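Local coordinates for exoenzyme S (PDB 6GN8), which is a secreted Pseudomonas aeruginosa toxin that probably acts as a GTPase activator and ADP-ribosyltransferase, represented here by its ADP-ribosyltransferase part, at residues K107-T112 against I150-G155; N119-G124 against M181-S186; Y132-L137 against A172-K177. The protein carries 2 engineered substitutions. One frame throughout, in Å; residues are numbered along the deposited sequence.

Contact 1: residues K107-T112 against I150-G155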
loop_
_atom_site.group_PDB
_atom_site.type_symbol
_atom_site.label_atom_id
_atom_site.label_comp_id
_atom_site.label_asym_id
_atom_site.label_seq_id
_atom_site.Cartn_x
_atom_site.Cartn_y
_atom_site.Cartn_z
ATOM N N LYS C 107 8.458 24.520 -6.499
ATOM C CA LYS C 107 7.185 24.675 -7.165
ATOM C C LYS C 107 7.230 25.930 -8.037
ATOM O O LYS C 107 7.449 27.044 -7.523
ATOM C CB LYS C 107 6.048 24.738 -6.149
ATOM C CG LYS C 107 4.654 25.019 -6.755
ATOM C CD LYS C 107 3.548 25.039 -5.671
ATOM C CE LYS C 107 3.763 26.123 -4.639
ATOM N NZ LYS C 107 2.735 26.100 -3.569
ATOM N N THR C 108 6.990 25.752 -9.352
ATOM C CA THR C 108 6.978 26.871 -10.312
ATOM C C THR C 108 5.746 26.775 -11.193
ATOM O O THR C 108 5.059 25.753 -11.204
ATOM C CB THR C 108 8.268 26.939 -11.136
ATOM O OG1 THR C 108 8.421 25.733 -11.888
ATOM C CG2 THR C 108 9.519 27.235 -10.289
ATOM N N PHE C 109 5.447 27.855 -11.904
ATOM C CA PHE C 109 4.220 27.981 -12.680
ATOM C C PHE C 109 4.512 28.355 -14.094
ATOM O O PHE C 109 5.552 28.954 -14.395
ATOM C CB PHE C 109 3.293 29.019 -12.013
ATOM C CG PHE C 109 3.277 28.871 -10.498
ATOM C CD1 PHE C 109 2.563 27.841 -9.891
ATOM C CD2 PHE C 109 4.090 29.674 -9.693
ATOM C CE1 PHE C 109 2.618 27.657 -8.513
ATOM C CE2 PHE C 109 4.138 29.484 -8.315
ATOM C CZ PHE C 109 3.387 28.494 -7.735
ATOM N N ARG C 110 3.598 27.979 -14.983
ATOM C CA ARG C 110 3.781 28.243 -16.403
ATOM C C ARG C 110 2.427 28.356 -17.116
ATOM O O ARG C 110 1.579 27.495 -16.967
ATOM C CB ARG C 110 4.637 27.116 -16.998
ATOM C CG ARG C 110 4.826 27.176 -18.484
ATOM C CD ARG C 110 5.526 25.934 -18.953
ATOM N NE ARG C 110 5.373 25.809 -20.398
ATOM C CZ ARG C 110 6.186 26.355 -21.287
ATOM N NH1 ARG C 110 7.245 27.050 -20.891
ATOM N NH2 ARG C 110 5.952 26.210 -22.581
ATOM N N GLY C 111 2.251 29.423 -17.872
ATOM C CA GLY C 111 1.060 29.661 -18.673
ATOM C C GLY C 111 1.413 29.824 -20.143
ATOM O O GLY C 111 2.468 30.380 -20.469
ATOM N N THR C 112 0.578 29.278 -21.040
ATOM C CA THR C 112 0.716 29.383 -22.499
ATOM C C THR C 112 -0.674 29.669 -23.073
ATOM O O THR C 112 -1.671 29.172 -22.531
ATOM C CB THR C 112 1.378 28.145 -23.135
ATOM O OG1 THR C 112 0.594 26.986 -22.903
ATOM C CG2 THR C 112 2.794 27.908 -22.654
ATOM N N ILE C 150 -2.476 26.175 -18.080
ATOM C CA ILE C 150 -1.822 26.614 -16.831
ATOM C C ILE C 150 -1.225 25.367 -16.143
ATOM O O ILE C 150 -1.970 24.414 -15.905
ATOM C CB ILE C 150 -2.788 27.384 -15.875
ATOM C CG1 ILE C 150 -3.472 28.598 -16.533
ATOM C CG2 ILE C 150 -2.074 27.808 -14.582
ATOM C CD1 ILE C 150 -2.498 29.664 -17.042
ATOM N N SER C 151 0.111 25.372 -15.846
ATOM C CA SER C 151 0.835 24.251 -15.229
ATOM C C SER C 151 1.492 24.621 -13.908
ATOM O O SER C 151 1.980 25.731 -13.734
ATOM C CB SER C 151 1.916 23.720 -16.164
ATOM O OG SER C 151 1.432 23.399 -17.456
ATOM N N THR C 152 1.526 23.659 -12.991
ATOM C CA THR C 152 2.237 23.733 -11.723
ATOM C C THR C 152 3.294 22.646 -11.865
ATOM O O THR C 152 2.972 21.489 -12.168
ATOM C CB THR C 152 1.290 23.615 -10.517
ATOM O OG1 THR C 152 0.285 24.610 -10.629
ATOM C CG2 THR C 152 1.996 23.762 -9.199
ATOM N N VAL C 153 4.567 23.043 -11.717
ATOM C CA VAL C 153 5.722 22.198 -11.959
ATOM C C VAL C 153 6.475 21.977 -10.660
ATOM O O VAL C 153 6.713 22.916 -9.889
ATOM C CB VAL C 153 6.635 22.865 -13.065
ATOM C CG1 VAL C 153 7.811 21.977 -13.473
ATOM C CG2 VAL C 153 5.834 23.296 -14.300
ATOM N N PHE C 154 6.900 20.727 -10.450
ATOM C CA PHE C 154 7.739 20.319 -9.309
ATOM C C PHE C 154 9.015 19.697 -9.843
ATOM O O PHE C 154 8.950 18.753 -10.637
ATOM C CB PHE C 154 6.993 19.338 -8.373
ATOM C CG PHE C 154 5.851 20.000 -7.655
ATOM C CD1 PHE C 154 6.063 20.686 -6.463
ATOM C CD2 PHE C 154 4.571 20.002 -8.206
ATOM C CE1 PHE C 154 4.999 21.307 -5.796
ATOM C CE2 PHE C 154 3.514 20.639 -7.560
ATOM C CZ PHE C 154 3.733 21.289 -6.356
ATOM N N GLY C 155 10.155 20.250 -9.444
ATOM C CA GLY C 155 11.446 19.738 -9.890
ATOM C C GLY C 155 12.631 20.090 -9.013
ATOM O O GLY C 155 12.494 20.809 -8.018
HETATM O O HOH W 1 9.621 23.673 -10.634
HETATM O O HOH W 2 1.354 25.655 -18.910
#
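Thr108 and Val153 face each other as an antiparallel hydrogen-bonded pair, and round them the contact is tightly filled. Thr108 N gives to Val153 O at 2.9 Å, and the donor lies in the plane of that carbonyl; the return bond from Val153 N to Thr108 O is 2.8 Å. The first torsion of Thr108 (chi1 61°) places OG1 between its own backbone N and carbonyl carbon, and from there the hydroxyl comes within 3.6 Å of Val153 CB. The same oxygen is hydrogen-bonded to Thr135 OG1 and to a water that also gives a weak bond to Val153 O, so this buried polar atom is satisfied, while Ile173, Thr135 and Tyr175 pack over the same face.

Strands 106-112 and 149-155 pair here in the mixed sheet of the ADP-ribosyltransferase domain, with 106-112 at its edge. Arg110, in the sequence Phe-Arg-Gly, is consistent with the strand arginine of the Arg/Ser-Thr-Ser/Glu family of ADP-ribosylating toxins. Its NH1 is hydrogen-bonded to Ser134 O in the neighbouring sheet.

Side-chain packing thins out at the Arg110-Ser151 pair, where the partly exposed arginine leads its end away from the partner strand. Arg110 N reaches Ser151 O at 3.0 Å along a bent path (145° at the hydrogen), although Ser151 N returns a shorter bond of 2.8 Å to Arg110 O. A water donates to Arg110 O and accepts from Ser151 OG, bridging the strands.

On the opposite face, Lys107 and Phe154 lie side by side: Lys107 CB is 3.6 Å from Phe154 CE1, and Lys107 CG is 3.8 Å from the methyl CG2 of Thr152. The same methyl also meets Phe109 CE1, at 4.0 Å, oblique to the ring. A chain of another protein covers this face; its backbone takes Lys107 NZ, and one of its aromatic rings stacks on Phe154.

Contact 2: residues N119-G124 against M181-S186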
loop_
_atom_site.group_PDB
_atom_site.type_symbol
_atom_site.label_atom_id
_atom_site.label_comp_id
_atom_site.label_asym_id
_atom_site.label_seq_id
_atom_site.Cartn_x
_atom_site.Cartn_y
_atom_site.Cartn_z
ATOM N N ASN C 119 0.338 18.120 -24.055
ATOM C CA ASN C 119 -1.031 17.894 -24.517
ATOM C C ASN C 119 -1.226 16.439 -24.923
ATOM O O ASN C 119 -2.255 15.839 -24.621
ATOM C CB ASN C 119 -1.344 18.807 -25.700
ATOM C CG ASN C 119 -2.047 20.079 -25.314
ATOM O OD1 ASN C 119 -1.632 20.815 -24.413
ATOM N ND2 ASN C 119 -3.129 20.370 -26.004
ATOM N N ALA C 120 -0.206 15.872 -25.578
ATOM C CA ALA C 120 -0.196 14.501 -26.075
ATOM C C ALA C 120 -0.031 13.476 -24.952
ATOM O O ALA C 120 -0.631 12.398 -25.034
ATOM C CB ALA C 120 0.925 14.339 -27.089
ATOM N N VAL C 121 0.778 13.811 -23.915
ATOM C CA VAL C 121 1.114 12.931 -22.785
ATOM C C VAL C 121 -0.124 12.644 -21.926
ATOM O O VAL C 121 -0.777 13.572 -21.442
ATOM C CB VAL C 121 2.281 13.485 -21.919
ATOM C CG1 VAL C 121 2.789 12.425 -20.947
ATOM C CG2 VAL C 121 3.423 14.000 -22.794
ATOM N N GLU C 122 -0.439 11.359 -21.729
ATOM C CA GLU C 122 -1.584 11.022 -20.887
ATOM C C GLU C 122 -1.162 11.070 -19.407
ATOM O O GLU C 122 0.033 11.029 -19.108
ATOM C CB GLU C 122 -2.221 9.666 -21.285
ATOM C CG GLU C 122 -1.323 8.449 -21.174
ATOM C CD GLU C 122 -2.041 7.127 -20.957
ATOM O OE1 GLU C 122 -2.485 6.861 -19.814
ATOM O OE2 GLU C 122 -2.145 6.347 -21.932
ATOM N N GLU C 123 -2.150 11.185 -18.496
ATOM C CA GLU C 123 -1.986 11.275 -17.043
ATOM C C GLU C 123 -1.248 10.047 -16.509
ATOM O O GLU C 123 -1.570 8.917 -16.888
ATOM C CB GLU C 123 -3.376 11.412 -16.404
ATOM C CG GLU C 123 -3.512 12.443 -15.299
ATOM C CD GLU C 123 -4.938 12.656 -14.821
ATOM O OE1 GLU C 123 -5.578 11.680 -14.372
ATOM O OE2 GLU C 123 -5.421 13.806 -14.892
ATOM N N GLY C 124 -0.211 10.291 -15.707
ATOM C CA GLY C 124 0.654 9.270 -15.112
ATOM C C GLY C 124 1.822 8.806 -15.982
ATOM O O GLY C 124 2.692 8.053 -15.526
ATOM N N MET C 181 9.102 14.983 -18.083
ATOM C CA MET C 181 8.101 15.367 -17.095
ATOM C C MET C 181 6.932 14.351 -17.078
ATOM O O MET C 181 6.456 13.922 -18.143
ATOM C CB MET C 181 7.561 16.769 -17.406
ATOM C CG MET C 181 8.603 17.878 -17.313
ATOM S SD MET C 181 8.897 18.372 -15.604
ATOM C CE MET C 181 9.832 19.861 -15.880
ATOM N N ARG C 182 6.507 13.957 -15.875
ATOM C CA ARG C 182 5.335 13.134 -15.635
ATOM C C ARG C 182 4.133 14.014 -15.422
ATOM O O ARG C 182 4.177 14.958 -14.618
ATOM C CB ARG C 182 5.512 12.243 -14.414
ATOM C CG ARG C 182 4.447 11.131 -14.347
ATOM C CD ARG C 182 4.713 10.152 -13.219
ATOM N NE ARG C 182 6.092 9.660 -13.235
ATOM C CZ ARG C 182 6.512 8.599 -13.917
ATOM N NH1 ARG C 182 7.791 8.244 -13.879
ATOM N NH2 ARG C 182 5.661 7.894 -14.657
ATOM N N VAL C 183 3.047 13.707 -16.142
ATOM C CA VAL C 183 1.802 14.426 -15.980
ATOM C C VAL C 183 1.090 13.821 -14.753
ATOM O O VAL C 183 0.551 12.736 -14.852
ATOM C CB VAL C 183 0.936 14.374 -17.260
ATOM C CG1 VAL C 183 -0.403 15.103 -17.048
ATOM C CG2 VAL C 183 1.693 14.971 -18.435
ATOM N N LEU C 184 1.122 14.503 -13.600
ATOM C CA LEU C 184 0.473 14.032 -12.375
ATOM C C LEU C 184 -1.048 14.235 -12.416
ATOM O O LEU C 184 -1.790 13.538 -11.732
ATOM C CB LEU C 184 1.061 14.771 -11.154
ATOM C CG LEU C 184 2.544 14.487 -10.790
ATOM C CD1 LEU C 184 2.852 15.003 -9.436
ATOM C CD2 LEU C 184 2.877 12.991 -10.856
ATOM N N LEU C 185 -1.500 15.243 -13.156
ATOM C CA LEU C 185 -2.903 15.629 -13.295
ATOM C C LEU C 185 -3.043 16.512 -14.499
ATOM O O LEU C 185 -2.234 17.437 -14.693
ATOM C CB LEU C 185 -3.390 16.367 -12.029
ATOM C CG LEU C 185 -4.856 16.812 -11.979
ATOM C CD1 LEU C 185 -5.788 15.656 -11.622
ATOM C CD2 LEU C 185 -5.041 17.973 -11.016
ATOM N N SER C 186 -4.065 16.215 -15.320
ATOM C CA SER C 186 -4.487 17.004 -16.474
ATOM C C SER C 186 -5.985 17.098 -16.421
ATOM O O SER C 186 -6.691 16.097 -16.471
ATOM C CB SER C 186 -3.993 16.438 -17.797
ATOM O OG SER C 186 -4.099 17.494 -18.738
#
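This is a loop-on-strand contact: residues 119-124, on their way into strand 126-128, lie across the strand at 181-186 and touch it chiefly through Glu123, Gly124 and Val183. The touching parts run 100° apart, so one short patch of the loop meets the strand and no extended pairing forms. Gly124 N gives a short bond, 2.7 Å, to Val183 O, approaching almost end-on to the carbonyl. Gly124 has a positive phi, which favours glycine, and its carbonyl oxygen meets Arg182. The arginine chain, bent at chi3 (-50°), brings NH2 to Gly124 O at 3.1 Å; that oxygen sits at the edge of the guanidinium, in its plane, whereas the donor is tilted well away from the plane of the carbonyl.

Next along the strand is a classic beta bulge, with Leu184 and Leu185 both opposite Val197 of strand 194-200. The chain turns a corner at Leu184, and just beyond it Ser186 N is met by the carboxylate of Glu123. The bond to Glu123 OE2 is 2.8 Å and nearly straight, and it uses the lone pair facing away from the other carboxylate oxygen. Ser186 O, a second acceptor, stands 3.1 Å from the same OE2. That probably unfavourable approach is likely to be offset by a basic side chain of another protein, which forms a salt bridge with OE2, while a polar side chain of that protein is hydrogen-bonded to OE1.

Val183 supplies the apolar half. Its CG2 meets Val121 CG1 at 3.7 Å and Val121 CB at 3.8 Å, the two branched side chains crossing at a slant, and its CB is 3.9 Å from Glu122 O. The other protein also packs an aromatic side chain on Leu184 and an apolar one on Leu185.

Contact 3: residues Y132-L137 against A172-K177. Engineered in segment 172-177: Ala172 (natural residue Glu).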
loop_
_atom_site.group_PDB
_atom_site.type_symbol
_atom_site.label_atom_id
_atom_site.label_comp_id
_atom_site.label_asym_id
_atom_site.label_seq_id
_atom_site.Cartn_x
_atom_site.Cartn_y
_atom_site.Cartn_z
ATOM N N TYR C 132 13.542 24.489 -24.385
ATOM C CA TYR C 132 13.783 24.680 -22.949
ATOM C C TYR C 132 12.435 25.023 -22.300
ATOM O O TYR C 132 11.547 25.551 -22.986
ATOM C CB TYR C 132 14.830 25.782 -22.710
ATOM C CG TYR C 132 16.218 25.356 -23.124
ATOM C CD1 TYR C 132 16.671 25.550 -24.429
ATOM C CD2 TYR C 132 17.085 24.756 -22.214
ATOM C CE1 TYR C 132 17.927 25.098 -24.832
ATOM C CE2 TYR C 132 18.350 24.311 -22.604
ATOM C CZ TYR C 132 18.769 24.501 -23.910
ATOM O OH TYR C 132 20.020 24.105 -24.285
ATOM N N LEU C 133 12.256 24.669 -21.017
ATOM C CA LEU C 133 11.005 24.914 -20.295
ATOM C C LEU C 133 11.163 26.026 -19.232
ATOM O O LEU C 133 11.706 25.822 -18.132
ATOM C CB LEU C 133 10.473 23.625 -19.646
ATOM C CG LEU C 133 8.989 23.637 -19.259
ATOM C CD1 LEU C 133 8.110 23.335 -20.464
ATOM C CD2 LEU C 133 8.698 22.627 -18.178
ATOM N N SER C 134 10.670 27.201 -19.592
ATOM C CA SER C 134 10.641 28.377 -18.740
ATOM C C SER C 134 9.428 28.283 -17.815
ATOM O O SER C 134 8.285 28.030 -18.236
ATOM C CB SER C 134 10.593 29.653 -19.584
ATOM O OG SER C 134 11.612 29.651 -20.580
ATOM N N THR C 135 9.701 28.426 -16.543
ATOM C CA THR C 135 8.673 28.448 -15.520
ATOM C C THR C 135 9.003 29.673 -14.669
ATOM O O THR C 135 10.098 30.239 -14.798
ATOM C CB THR C 135 8.603 27.114 -14.752
ATOM O OG1 THR C 135 9.754 26.978 -13.947
ATOM C CG2 THR C 135 8.460 25.885 -15.649
ATOM N N SER C 136 8.056 30.108 -13.846
ATOM C CA SER C 136 8.223 31.281 -13.013
ATOM C C SER C 136 7.849 30.934 -11.557
ATOM O O SER C 136 6.922 30.157 -11.347
ATOM C CB SER C 136 7.351 32.407 -13.573
ATOM O OG SER C 136 6.802 33.282 -12.593
ATOM N N LEU C 137 8.548 31.533 -10.573
ATOM C CA LEU C 137 8.264 31.398 -9.124
ATOM C C LEU C 137 7.098 32.288 -8.730
ATOM O O LEU C 137 6.513 32.102 -7.673
ATOM C CB LEU C 137 9.482 31.771 -8.259
ATOM C CG LEU C 137 10.491 30.693 -7.925
ATOM C CD1 LEU C 137 11.721 31.299 -7.332
ATOM C CD2 LEU C 137 9.923 29.659 -6.950
ATOM N N ALA C 172 12.331 33.584 -12.954
ATOM C CA ALA C 172 12.262 32.377 -13.776
ATOM C C ALA C 172 13.174 31.260 -13.319
ATOM O O ALA C 172 14.319 31.465 -12.905
ATOM C CB ALA C 172 12.561 32.712 -15.232
ATOM N N ILE C 173 12.639 30.065 -13.415
ATOM C CA ILE C 173 13.373 28.838 -13.184
ATOM C C ILE C 173 13.254 28.062 -14.487
ATOM O O ILE C 173 12.143 27.797 -14.950
ATOM C CB ILE C 173 12.967 28.053 -11.916
ATOM C CG1 ILE C 173 13.406 28.863 -10.664
ATOM C CG2 ILE C 173 13.622 26.644 -11.923
ATOM C CD1 ILE C 173 13.073 28.293 -9.307
ATOM N N LEU C 174 14.405 27.847 -15.147
ATOM C CA LEU C 174 14.466 27.147 -16.425
ATOM C C LEU C 174 14.810 25.674 -16.270
ATOM O O LEU C 174 15.752 25.321 -15.565
ATOM C CB LEU C 174 15.487 27.800 -17.374
ATOM C CG LEU C 174 15.477 29.313 -17.500
ATOM C CD1 LEU C 174 16.559 29.760 -18.453
ATOM C CD2 LEU C 174 14.093 29.861 -17.919
ATOM N N TYR C 175 14.057 24.819 -16.963
ATOM C CA TYR C 175 14.332 23.373 -17.045
ATOM C C TYR C 175 14.945 23.126 -18.420
ATOM O O TYR C 175 14.607 23.825 -19.384
ATOM C CB TYR C 175 13.074 22.506 -16.778
ATOM C CG TYR C 175 12.721 22.495 -15.305
ATOM C CD1 TYR C 175 13.310 21.581 -14.434
ATOM C CD2 TYR C 175 11.858 23.453 -14.766
ATOM C CE1 TYR C 175 13.045 21.611 -13.064
ATOM C CE2 TYR C 175 11.574 23.481 -13.401
ATOM C CZ TYR C 175 12.174 22.560 -12.554
ATOM O OH TYR C 175 11.970 22.611 -11.206
ATOM N N ASN C 176 15.888 22.178 -18.478
ATOM C CA ASN C 176 16.666 21.782 -19.647
ATOM C C ASN C 176 15.778 21.345 -20.824
ATOM O O ASN C 176 14.672 20.851 -20.614
ATOM C CB ASN C 176 17.609 20.629 -19.243
ATOM C CG ASN C 176 18.928 20.564 -19.967
ATOM O OD1 ASN C 176 19.827 19.848 -19.558
ATOM N ND2 ASN C 176 19.098 21.312 -21.028
ATOM N N LYS C 177 16.256 21.527 -22.060
ATOM C CA LYS C 177 15.475 21.094 -23.214
ATOM C C LYS C 177 15.380 19.557 -23.157
ATOM O O LYS C 177 16.331 18.918 -22.714
ATOM C CB LYS C 177 16.082 21.614 -24.538
ATOM C CG LYS C 177 17.446 21.066 -24.866
ATOM C CD LYS C 177 17.873 21.402 -26.281
ATOM C CE LYS C 177 19.200 20.756 -26.651
ATOM N NZ LYS C 177 20.362 21.383 -25.953
#
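Thr135 grips Ile173 O twice: through its hydroxyl OG1, at 2.7 Å, and through its backbone N, at 3.0 Å, the two donors arriving from opposite faces of the carbonyl plane. A chi1 of 70° sets OG1 between the backbone N and carbonyl carbon, whence it reaches that oxygen. Ile173 N returns a bond to Thr135 O, but from above that carbonyl's plane, 46° out of it. One hydrogen-bonded pair further along, Leu133 and Tyr175 exchange backbone bonds, the shorter being Tyr175 N to Leu133 O at 2.8 Å.

Past the strand ends, Lys177 lies over the ring of Tyr132. Its CB sits almost exactly on the ring normal, 3.8 Å from the centroid, in a CH-pi contact. Both polar ends, Tyr132 OH and Lys177 NZ, go to Asp89 OD1 of helix 83-99. At the other end, Leu137 CG meets Ile173 CD1 at 3.8 Å. In between, Leu174 CD2 leans on Ser134 OG, whose hydroxyl is hydrogen-bonded to Tyr63.

Ala172 is engineered from glutamate; its CB approaches Thr135 O at 3.5 Å. Ser134-Thr135-Ser136 is consistent with the Ser-Thr-Ser motif of arginine-dependent ADP-ribosyltransferases, and the natural glutamate at 172 probably with the second of their Glu-x-Glu motif.

Following the chain from the N terminus, residues 107-112, 119-124 and 132-137 come first; the second segments follow in the order 150-155, 172-177, 181-186, the last two reversed relative to their partners. Contact 1 closes its loop first, bringing 150-155 back to 107-112, and crosses both of the others. Contact 3 closes next, at 172-177, wholly inside the larger loop that contact 2 completes at 181-186. Contact 1 pairs two strands of the mixed five-strand sheet, and contact 2 lays a loop against one near its other end; contact 3 belongs to the three-strand sheet. Phe109 N to Ser136 O, 2.8 Å, joins contacts 1 and 3, and Met181 CE touches Val153, Leu133 and Tyr175 between the sheets.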